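PDB 1VLU: gamma-glutamyl phosphate reductase from Saccharomyces cerevisiae, which catalyses the NADPH-dependent reduction of L-gamma-glutamyl phosphate to glutamate semialdehyde, the second step of proline biosynthesis from glutamate. Local coordinates for residues I133-R137 against R217-L222; L204-D208 against I226-I232; Y245-D249 against P280-K284; I300-L306 against D345-F350. All blocks are in the same frame, centred on the assembly; numbering follows the deposited sequence.

Interaction 1: I133-R137 against R217-L222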
# COMPACT_ATOMS: atom_id res chain seq x y z
N ILE A 133 13.58 12.26 3.01
CA ILE A 133 14.59 11.80 3.94
C ILE A 133 15.96 11.94 3.28
O ILE A 133 16.27 11.32 2.26
CB ILE A 133 14.36 10.32 4.39
CG1 ILE A 133 12.94 10.13 4.93
CG2 ILE A 133 15.40 9.91 5.47
CD1 ILE A 133 12.45 8.72 4.81
N PHE A 134 16.78 12.79 3.89
CA PHE A 134 18.08 13.11 3.35
C PHE A 134 19.17 12.97 4.41
O PHE A 134 18.91 13.01 5.62
CB PHE A 134 18.07 14.52 2.72
CG PHE A 134 17.75 15.61 3.70
CD1 PHE A 134 16.43 15.88 4.06
CD2 PHE A 134 18.77 16.36 4.28
CE1 PHE A 134 16.14 16.88 4.97
CE2 PHE A 134 18.48 17.36 5.18
CZ PHE A 134 17.16 17.62 5.52
N GLU A 135 20.38 12.75 3.94
CA GLU A 135 21.50 12.74 4.85
C GLU A 135 22.55 13.71 4.37
O GLU A 135 22.90 13.73 3.19
CB GLU A 135 22.05 11.33 5.08
CG GLU A 135 22.28 10.50 3.83
CD GLU A 135 22.43 9.01 4.11
OE1 GLU A 135 22.12 8.56 5.24
OE2 GLU A 135 22.85 8.28 3.18
N SER A 136 22.98 14.57 5.30
CA SER A 136 24.12 15.46 5.17
C SER A 136 24.14 16.41 3.98
O SER A 136 25.22 16.69 3.44
CB SER A 136 25.43 14.66 5.20
OG SER A 136 26.53 15.52 5.45
N ARG A 137 22.99 16.92 3.57
CA ARG A 137 22.99 17.93 2.51
C ARG A 137 21.90 18.98 2.73
O ARG A 137 20.81 18.87 2.19
CB ARG A 137 23.00 17.32 1.09
CG ARG A 137 22.08 16.13 0.84
CD ARG A 137 22.68 15.14 -0.18
NE ARG A 137 23.31 14.00 0.49
CZ ARG A 137 23.89 12.97 -0.11
NH1 ARG A 137 23.95 12.91 -1.44
NH2 ARG A 137 24.43 11.99 0.61
N ARG A 217 17.13 11.37 -0.41
CA ARG A 217 18.27 12.18 -0.86
C ARG A 217 19.53 11.82 -0.04
O ARG A 217 19.91 12.52 0.89
CB ARG A 217 17.93 13.68 -0.77
CG ARG A 217 16.77 14.16 -1.62
CD ARG A 217 17.13 14.33 -3.10
NE ARG A 217 18.23 15.28 -3.30
CZ ARG A 217 19.48 14.95 -3.62
NH1 ARG A 217 19.83 13.67 -3.80
NH2 ARG A 217 20.40 15.89 -3.76
N GLY A 218 20.17 10.71 -0.42
CA GLY A 218 21.38 10.26 0.26
C GLY A 218 22.04 9.06 -0.40
O GLY A 218 22.10 8.97 -1.63
N SER A 219 22.53 8.14 0.43
CA SER A 219 23.28 6.99 -0.07
C SER A 219 22.38 5.82 -0.47
O SER A 219 21.18 5.82 -0.18
CB SER A 219 24.29 6.52 0.99
OG SER A 219 23.62 6.08 2.17
N ASN A 220 22.99 4.83 -1.13
CA ASN A 220 22.32 3.58 -1.51
C ASN A 220 21.84 2.79 -0.30
O ASN A 220 20.81 2.14 -0.35
CB ASN A 220 23.25 2.70 -2.34
CG ASN A 220 23.65 3.32 -3.66
OD1 ASN A 220 24.76 3.10 -4.16
ND2 ASN A 220 22.75 4.10 -4.25
N ALA A 221 22.61 2.85 0.78
CA ALA A 221 22.27 2.19 2.03
C ALA A 221 20.98 2.75 2.63
O ALA A 221 20.17 1.99 3.19
CB ALA A 221 23.42 2.32 3.03
N LEU A 222 20.80 4.07 2.51
CA LEU A 222 19.59 4.76 2.97
C LEU A 222 18.36 4.33 2.16
O LEU A 222 17.31 4.04 2.75
CB LEU A 222 19.77 6.29 2.88
CG LEU A 222 18.53 7.13 3.22
CD1 LEU A 222 18.24 7.15 4.74
CD2 LEU A 222 18.60 8.54 2.64
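Phe134 and Arg217 form a parallel beta bridge where two neighbouring strands of what is probably a Rossmann-like sheet end. In aldehyde dehydrogenase relatives, this domain binds the nicotinamide cofactor. Arg217 N donates to Ile133 O (2.8 Å), and Glu135 N donates to Arg217 O. Past the bridge, strand 118-134 runs into a loop, while segment 217-222 turns into helix 220-228.

The Glu135 side chain spans this divergence. From CB, chi1 of 48° sets CG between the backbone N and the carbonyl carbon, and Glu135 CG comes to 3.7 Å from Gly218 CA. A CB on residue 218 would collide with this CG. The chain then extends, and CD comes close to Ser219. Glu135 OE1 lies 4.0 Å from Leu222 CB. OE2 is gripped twice. Ser219 OG donates to Glu135 OE2 at 2.5 Å, nearly in line with its C-O bond. Ser219 N donates to Glu135 OE2 from the anti side at 2.8 Å, 25° out of the carboxylate plane. Ser219 is also the N-cap of the helix, and its OG accepts a weak bond from Leu222 N. Glu135 therefore holds the capping residue in place.

Arg137 lies against the same turn. One face of its guanidinium meets Gly218, with Arg137 NH2 3.5 Å from Gly218 CA. Its rotation is fixed within its own loop, where Arg137 NE donates to Glu135 O (2.7 Å) in the guanidinium plane.

Interaction 2: L204-D208 against I226-I232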
# COMPACT_ATOMS: atom_id res chain seq x y z
N LEU A 204 6.90 7.14 10.57
CA LEU A 204 6.45 7.90 9.39
C LEU A 204 6.41 7.09 8.11
O LEU A 204 5.57 7.32 7.26
CB LEU A 204 7.33 9.14 9.15
CG LEU A 204 7.07 10.41 9.95
CD1 LEU A 204 8.18 11.44 9.73
CD2 LEU A 204 5.69 11.00 9.67
N LEU A 205 7.34 6.15 7.97
CA LEU A 205 7.37 5.21 6.85
C LEU A 205 6.21 4.20 6.84
O LEU A 205 6.00 3.51 5.83
CB LEU A 205 8.72 4.50 6.81
CG LEU A 205 9.88 5.34 6.24
CD1 LEU A 205 11.23 4.69 6.51
CD2 LEU A 205 9.70 5.62 4.76
N ASP A 206 5.47 4.13 7.94
CA ASP A 206 4.27 3.30 8.05
C ASP A 206 2.98 4.06 7.67
O ASP A 206 1.89 3.47 7.63
CB ASP A 206 4.12 2.75 9.48
CG ASP A 206 5.29 1.85 9.90
OD1 ASP A 206 6.02 1.33 9.02
OD2 ASP A 206 5.48 1.66 11.13
N GLN A 207 3.09 5.36 7.39
CA GLN A 207 1.90 6.19 7.17
C GLN A 207 1.44 6.23 5.73
O GLN A 207 1.13 7.28 5.23
CB GLN A 207 2.11 7.63 7.69
CG GLN A 207 2.56 7.74 9.16
CD GLN A 207 1.68 6.92 10.08
OE1 GLN A 207 0.46 6.97 9.97
NE2 GLN A 207 2.31 6.14 10.96
N ASP A 208 1.36 5.08 5.08
CA ASP A 208 0.99 5.05 3.68
C ASP A 208 -0.48 5.34 3.35
O ASP A 208 -0.82 5.45 2.17
CB ASP A 208 1.47 3.77 3.01
CG ASP A 208 0.63 2.58 3.37
OD1 ASP A 208 0.17 2.47 4.53
OD2 ASP A 208 0.44 1.73 2.47
N ILE A 226 15.06 2.36 3.53
CA ILE A 226 13.73 2.91 3.27
C ILE A 226 12.87 1.89 2.53
O ILE A 226 11.75 1.62 2.93
CB ILE A 226 13.79 4.26 2.47
CG1 ILE A 226 14.31 5.39 3.36
CG2 ILE A 226 12.41 4.64 1.88
CD1 ILE A 226 14.91 6.57 2.58
N LYS A 227 13.38 1.32 1.44
CA LYS A 227 12.64 0.31 0.70
C LYS A 227 12.14 -0.85 1.56
O LYS A 227 11.02 -1.29 1.40
CB LYS A 227 13.46 -0.20 -0.49
CG LYS A 227 12.90 0.20 -1.83
CD LYS A 227 11.63 -0.62 -2.07
CE LYS A 227 10.82 -0.12 -3.22
NZ LYS A 227 9.47 -0.74 -3.08
N ASP A 228 12.96 -1.31 2.50
CA ASP A 228 12.57 -2.43 3.35
C ASP A 228 11.65 -2.08 4.52
O ASP A 228 11.11 -2.98 5.19
CB ASP A 228 13.80 -3.19 3.85
CG ASP A 228 14.26 -4.28 2.88
OD1 ASP A 228 13.65 -4.43 1.80
OD2 ASP A 228 15.23 -4.98 3.22
N THR A 229 11.43 -0.80 4.76
CA THR A 229 10.63 -0.37 5.91
C THR A 229 9.38 0.39 5.52
O THR A 229 8.79 1.09 6.35
CB THR A 229 11.46 0.50 6.87
OG1 THR A 229 12.83 0.10 6.83
CG2 THR A 229 10.93 0.37 8.30
N THR A 230 8.97 0.27 4.26
CA THR A 230 7.85 1.08 3.80
C THR A 230 7.04 0.45 2.70
O THR A 230 7.58 -0.29 1.88
CB THR A 230 8.29 2.52 3.36
OG1 THR A 230 7.16 3.39 3.44
CG2 THR A 230 8.83 2.55 1.93
N LYS A 231 5.75 0.78 2.67
CA LYS A 231 4.86 0.44 1.54
C LYS A 231 4.53 1.65 0.65
O LYS A 231 3.94 1.49 -0.40
CB LYS A 231 3.57 -0.18 2.05
CG LYS A 231 3.76 -1.51 2.76
CD LYS A 231 3.99 -2.63 1.75
CE LYS A 231 2.76 -2.88 0.91
NZ LYS A 231 3.01 -4.04 0.01
N ILE A 232 4.90 2.86 1.11
CA ILE A 232 4.81 4.09 0.33
C ILE A 232 5.77 3.99 -0.85
O ILE A 232 6.93 3.63 -0.65
CB ILE A 232 5.24 5.30 1.20
CG1 ILE A 232 4.46 5.32 2.52
CG2 ILE A 232 5.07 6.62 0.45
CD1 ILE A 232 5.12 6.13 3.63
O HOH W 1 4.02 1.97 4.71
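Leu205 O takes two donors and is tied to the same short run of residues twice, once directly and once through water. Thr230 OG1 donates to Leu205 O at 2.7 Å, in the carbonyl plane and on a lone pair. Water 1 also donates to Leu205 O and accepts from Lys231 N at 2.9 Å. The 3-10 segment is thus tied to the chain just past helix 220-228.

Thr230 OG1 works in both directions. With chi1 at -157°, OG1 lies opposite the backbone N, where it reaches Leu205 O, and Thr230 OG1 also accepts from Ile232 N (3.3 Å). This second bond makes an ST turn. A valine here would probably leave Leu205 O with the water alone and free the turn at Ile232 N to shift.

Within what is probably the Rossmann-like cofactor domain, the contact joins the approach to strand 213-217 to the end of the helix after it. Leu205 CD2 packs on Ile226 CG2 at 4.1 Å, and both side chains also touch Ile133 and Val214. Ile232 CG1 presses on Asp208 CB at 3.4 Å, and Ile232 CD1 lies near Leu205 O. Asp208 and Lys231 run side by side, with Asp208 OD2 3.7 Å from Lys231 CB. At the subunit interface, Asp208 OD2 comes close to Asp208 OD2 of the second subunit, and Lys231 of that subunit packs on Asp208.

Interaction 3: Y245-D249 against P280-K284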
# COMPACT_ATOMS: atom_id res chain seq x y z
N TYR A 245 21.14 -16.09 -4.76
CA TYR A 245 21.79 -17.03 -3.86
C TYR A 245 22.68 -18.00 -4.62
O TYR A 245 22.21 -18.78 -5.45
CB TYR A 245 20.76 -17.76 -3.02
CG TYR A 245 21.35 -18.87 -2.16
CD1 TYR A 245 22.39 -18.62 -1.27
CD2 TYR A 245 20.84 -20.17 -2.23
CE1 TYR A 245 22.92 -19.63 -0.48
CE2 TYR A 245 21.35 -21.17 -1.45
CZ TYR A 245 22.40 -20.90 -0.58
OH TYR A 245 22.91 -21.92 0.21
N LEU A 246 23.97 -17.94 -4.32
CA LEU A 246 24.98 -18.83 -4.87
C LEU A 246 25.24 -19.95 -3.88
O LEU A 246 25.98 -19.80 -2.92
CB LEU A 246 26.26 -18.06 -5.16
CG LEU A 246 26.14 -16.82 -6.04
CD1 LEU A 246 27.51 -16.24 -6.33
CD2 LEU A 246 25.44 -17.17 -7.34
N ASP A 247 24.60 -21.09 -4.15
CA ASP A 247 24.55 -22.23 -3.26
C ASP A 247 25.90 -22.94 -3.18
O ASP A 247 26.77 -22.76 -4.03
CB ASP A 247 23.47 -23.19 -3.78
CG ASP A 247 23.06 -24.24 -2.75
OD1 ASP A 247 23.12 -24.00 -1.51
OD2 ASP A 247 22.66 -25.33 -3.20
N GLU A 248 26.06 -23.76 -2.14
CA GLU A 248 27.22 -24.62 -2.01
C GLU A 248 27.54 -25.37 -3.32
O GLU A 248 28.70 -25.47 -3.71
CB GLU A 248 27.02 -25.59 -0.84
CG GLU A 248 28.08 -26.66 -0.75
CD GLU A 248 27.90 -27.58 0.44
OE1 GLU A 248 27.12 -27.24 1.37
OE2 GLU A 248 28.55 -28.66 0.44
N ASP A 249 26.50 -25.85 -4.01
CA ASP A 249 26.65 -26.58 -5.27
C ASP A 249 26.39 -25.75 -6.53
O ASP A 249 26.06 -26.32 -7.58
CB ASP A 249 25.76 -27.81 -5.29
CG ASP A 249 25.97 -28.70 -4.09
OD1 ASP A 249 27.14 -28.90 -3.69
OD2 ASP A 249 24.97 -29.21 -3.56
N PRO A 280 29.49 -19.89 1.90
CA PRO A 280 30.93 -20.01 2.14
C PRO A 280 31.53 -21.31 1.58
O PRO A 280 32.69 -21.32 1.17
CB PRO A 280 31.04 -20.00 3.67
CG PRO A 280 29.82 -19.31 4.14
CD PRO A 280 28.74 -19.69 3.16
N LYS A 281 30.73 -22.38 1.57
CA LYS A 281 31.16 -23.67 1.05
C LYS A 281 31.11 -23.76 -0.48
O LYS A 281 31.46 -24.79 -1.06
CB LYS A 281 30.33 -24.79 1.68
CG LYS A 281 30.51 -24.89 3.19
CD LYS A 281 29.66 -25.98 3.79
CE LYS A 281 29.72 -25.94 5.31
NZ LYS A 281 28.57 -26.67 5.93
N PHE A 282 30.65 -22.70 -1.14
CA PHE A 282 30.72 -22.62 -2.60
C PHE A 282 32.19 -22.35 -2.97
O PHE A 282 32.76 -21.33 -2.58
CB PHE A 282 29.73 -21.55 -3.12
CG PHE A 282 29.95 -21.12 -4.56
CD1 PHE A 282 30.37 -22.03 -5.55
CD2 PHE A 282 29.70 -19.80 -4.93
CE1 PHE A 282 30.58 -21.60 -6.88
CE2 PHE A 282 29.90 -19.37 -6.25
CZ PHE A 282 30.33 -20.27 -7.23
N SER A 283 32.80 -23.30 -3.68
CA SER A 283 34.24 -23.22 -3.99
C SER A 283 34.52 -22.12 -5.00
O SER A 283 33.83 -21.99 -6.00
CB SER A 283 34.77 -24.55 -4.54
OG SER A 283 34.63 -25.61 -3.60
N LYS A 284 35.57 -21.34 -4.71
CA LYS A 284 36.03 -20.26 -5.58
C LYS A 284 35.00 -19.13 -5.68
O LYS A 284 34.98 -18.39 -6.66
CB LYS A 284 36.40 -20.79 -6.98
CG LYS A 284 37.52 -21.83 -7.03
CD LYS A 284 37.15 -22.96 -8.02
CE LYS A 284 38.37 -23.52 -8.75
NZ LYS A 284 38.85 -22.58 -9.81
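Two adjacent strands of the parallel sheet, 242-246 and 274-278, end side by side in the domain that is catalytic in aldehyde dehydrogenases. Phe282, from the loop after the second strand, packs against Leu246, Asp247 and Glu248 from the first. No hydrogen bond joins the two segments. The backbones still come close, with Glu248 CA and Phe282 CA 4.1 Å apart.

Phe282 has the largest share of the contact. Its chi1 of 165° turns CG away from its own backbone N and brings the ring alongside Leu246. Phe282 CB lies 3.3 Å from Asp247 O. The ring then runs obliquely past Leu246. Phe282 CD2 lies 3.9 Å from Leu246 CB, and Phe282 CE2 is equally far from Leu246 CD1. Leu252 and Ala255 of helix 252-261 also touch Phe282, so it packs between strand end and helix. An alanine in its place would probably open a gap beside Leu246, Leu252 and Ala255, where the ring now lies.

Glu248 and Lys281 meet at the surface. Their aliphatic parts cross, with Glu248 CG 3.8 Å from Lys281 CB. Glu248 OE1 reaches Lys281 CD at 3.7 Å but stays 4.8 Å from Lys281 NZ. Asp247 points its side chain the other way, where OD2 is bonded to Thr374 and Asn379.

The hold across these segments is therefore mainly apolar. The opposite charges of Glu248 and Lys281 probably add a modest, solvent-screened attraction.

Interaction 4: I300-L306 against D345-F350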
# COMPACT_ATOMS: atom_id res chain seq x y z
N ILE A 300 31.54 -3.49 -5.00
CA ILE A 300 30.90 -4.48 -4.15
C ILE A 300 30.80 -3.95 -2.72
O ILE A 300 31.81 -3.69 -2.08
CB ILE A 300 31.65 -5.85 -4.21
CG1 ILE A 300 31.58 -6.42 -5.62
CG2 ILE A 300 31.07 -6.86 -3.22
CD1 ILE A 300 32.61 -7.47 -5.91
N HIS A 301 29.57 -3.77 -2.25
CA HIS A 301 29.35 -3.31 -0.88
C HIS A 301 29.21 -4.50 0.07
O HIS A 301 28.10 -5.01 0.30
CB HIS A 301 28.15 -2.37 -0.81
CG HIS A 301 28.27 -1.18 -1.71
ND1 HIS A 301 27.89 -1.20 -3.03
CD2 HIS A 301 28.74 0.07 -1.47
CE1 HIS A 301 28.11 -0.02 -3.58
NE2 HIS A 301 28.63 0.77 -2.65
N ALA A 302 30.35 -4.93 0.61
CA ALA A 302 30.45 -6.14 1.42
C ALA A 302 30.13 -5.89 2.89
O ALA A 302 30.29 -4.78 3.38
CB ALA A 302 31.85 -6.71 1.28
N THR A 303 29.66 -6.93 3.58
CA THR A 303 29.59 -6.90 5.03
C THR A 303 31.01 -7.12 5.54
O THR A 303 31.85 -7.68 4.82
CB THR A 303 28.64 -7.98 5.63
OG1 THR A 303 29.01 -9.29 5.16
CG2 THR A 303 27.18 -7.70 5.28
N LYS A 304 31.29 -6.68 6.77
CA LYS A 304 32.64 -6.76 7.33
C LYS A 304 33.21 -8.19 7.25
O LYS A 304 34.32 -8.38 6.73
CB LYS A 304 32.67 -6.21 8.76
CG LYS A 304 34.07 -5.95 9.33
N ASP A 305 32.46 -9.17 7.72
CA ASP A 305 32.96 -10.55 7.80
C ASP A 305 33.25 -11.19 6.43
O ASP A 305 34.15 -12.02 6.31
CB ASP A 305 32.03 -11.45 8.63
CG ASP A 305 30.71 -11.74 7.92
OD1 ASP A 305 30.09 -10.79 7.39
OD2 ASP A 305 30.29 -12.92 7.91
N LEU A 306 32.50 -10.77 5.40
CA LEU A 306 32.69 -11.28 4.04
C LEU A 306 33.91 -10.66 3.37
O LEU A 306 34.75 -11.38 2.81
CB LEU A 306 31.41 -11.10 3.20
CG LEU A 306 31.50 -11.52 1.72
CD1 LEU A 306 30.37 -12.43 1.33
CD2 LEU A 306 31.54 -10.31 0.80
N ASP A 345 23.83 -1.00 -7.76
CA ASP A 345 24.26 -1.11 -6.36
C ASP A 345 25.24 -2.30 -6.14
O ASP A 345 26.46 -2.12 -6.11
CB ASP A 345 23.04 -1.21 -5.43
CG ASP A 345 23.30 -0.62 -4.03
OD1 ASP A 345 24.48 -0.60 -3.57
OD2 ASP A 345 22.32 -0.17 -3.40
N LEU A 346 24.66 -3.50 -6.01
CA LEU A 346 25.35 -4.76 -5.64
C LEU A 346 25.95 -4.82 -4.24
O LEU A 346 27.06 -4.37 -4.02
CB LEU A 346 26.39 -5.21 -6.68
CG LEU A 346 26.50 -6.74 -6.69
CD1 LEU A 346 25.69 -7.33 -7.83
CD2 LEU A 346 27.91 -7.19 -6.79
N ALA A 347 25.18 -5.39 -3.31
CA ALA A 347 25.70 -5.78 -2.00
C ALA A 347 26.08 -7.27 -2.04
O ALA A 347 25.59 -8.02 -2.89
CB ALA A 347 24.66 -5.53 -0.91
N ALA A 348 26.96 -7.68 -1.12
CA ALA A 348 27.32 -9.09 -0.99
C ALA A 348 27.43 -9.50 0.47
O ALA A 348 28.07 -8.81 1.27
CB ALA A 348 28.60 -9.38 -1.72
N LYS A 349 26.80 -10.61 0.83
CA LYS A 349 26.92 -11.16 2.17
C LYS A 349 26.83 -12.68 2.18
O LYS A 349 26.41 -13.28 1.18
CB LYS A 349 25.87 -10.55 3.11
CG LYS A 349 24.44 -10.78 2.71
CD LYS A 349 23.51 -9.75 3.35
CE LYS A 349 23.61 -8.43 2.62
NZ LYS A 349 22.62 -7.44 3.13
N PHE A 350 27.24 -13.30 3.29
CA PHE A 350 27.18 -14.76 3.41
C PHE A 350 25.77 -15.28 3.70
O PHE A 350 24.96 -14.60 4.33
CB PHE A 350 28.16 -15.29 4.47
CG PHE A 350 29.62 -15.25 4.06
CD1 PHE A 350 30.04 -15.76 2.82
CD2 PHE A 350 30.58 -14.75 4.93
CE1 PHE A 350 31.38 -15.73 2.45
CE2 PHE A 350 31.94 -14.72 4.57
CZ PHE A 350 32.34 -15.21 3.32
O HOH W 2 28.23 -11.84 5.79
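Backbone bonds pair His301 with Ala347 and Ala302 with Ala348 in parallel register. His301 N donates to Leu346 O at 3.1 Å, almost straight (177°). Ala348 N donates to His301 O at 3.2 Å, arriving well above the carbonyl plane. A weak bond from Thr303 N to Ala348 O ends the ladder.

Among the polar side chains, the His301 ring turns its edge to Leu346 O, and ND1 adds a weak bond there. Leu346 O thus takes two donors from one residue. Asp345 OD1 lies 3.5 Å from His301 ND1, its carboxylate nearly perpendicular to the ring. The other oxygen of Asp345 makes a salt bridge to Arg224.

This pairing puts the short strand 301-302 on the outer side of 347-350 in the parallel sheet of what is probably the catalytic domain. Thr303 follows as the N-cap of helix 304-317.

Apolar contacts join Ile300 and Leu306 to Leu346, Ala348 and Phe350; helix 285-296 also packs on Ile300, Leu306 and Leu346. Ala348 CB meets Ile300 CG2 (3.8 Å) and Leu306 CD2. Leu306 CD1 stands over one face of the Phe350 ring in a CH-pi contact, 3.7 Å from its centroid. Trp285 meets Phe350 edge-to-face.

Asp305 comes to the edge of that ring, where Asp305 OD2 is 3.5 Å from Phe350 CD2 and near the ring plane. Water 2 donates to Asp305 OD1 and accepts from Phe350 N at 3.1 Å.

Interactions 1 and 2 belong to what is probably the cofactor-binding domain and share helix 220-228, one at its start and one at its end. Their centres are 15 Å apart, and Ile133 CD1 packs on Ile226 CD1 at 4.0 Å. Interactions 3 and 4 belong to the parallel sheet of what is probably the catalytic domain. They meet where Pro280 CG touches Phe350 CD1 (3.8 Å). The domains come together between interactions 1 and 4, where Asn220 CB lies 3.2 Å from Asp345 OD2. In aldehyde dehydrogenases the active site lies between these domains, so this pair probably lies nearer to it than interaction 3, whose centre is 33 Å from that of interaction 1.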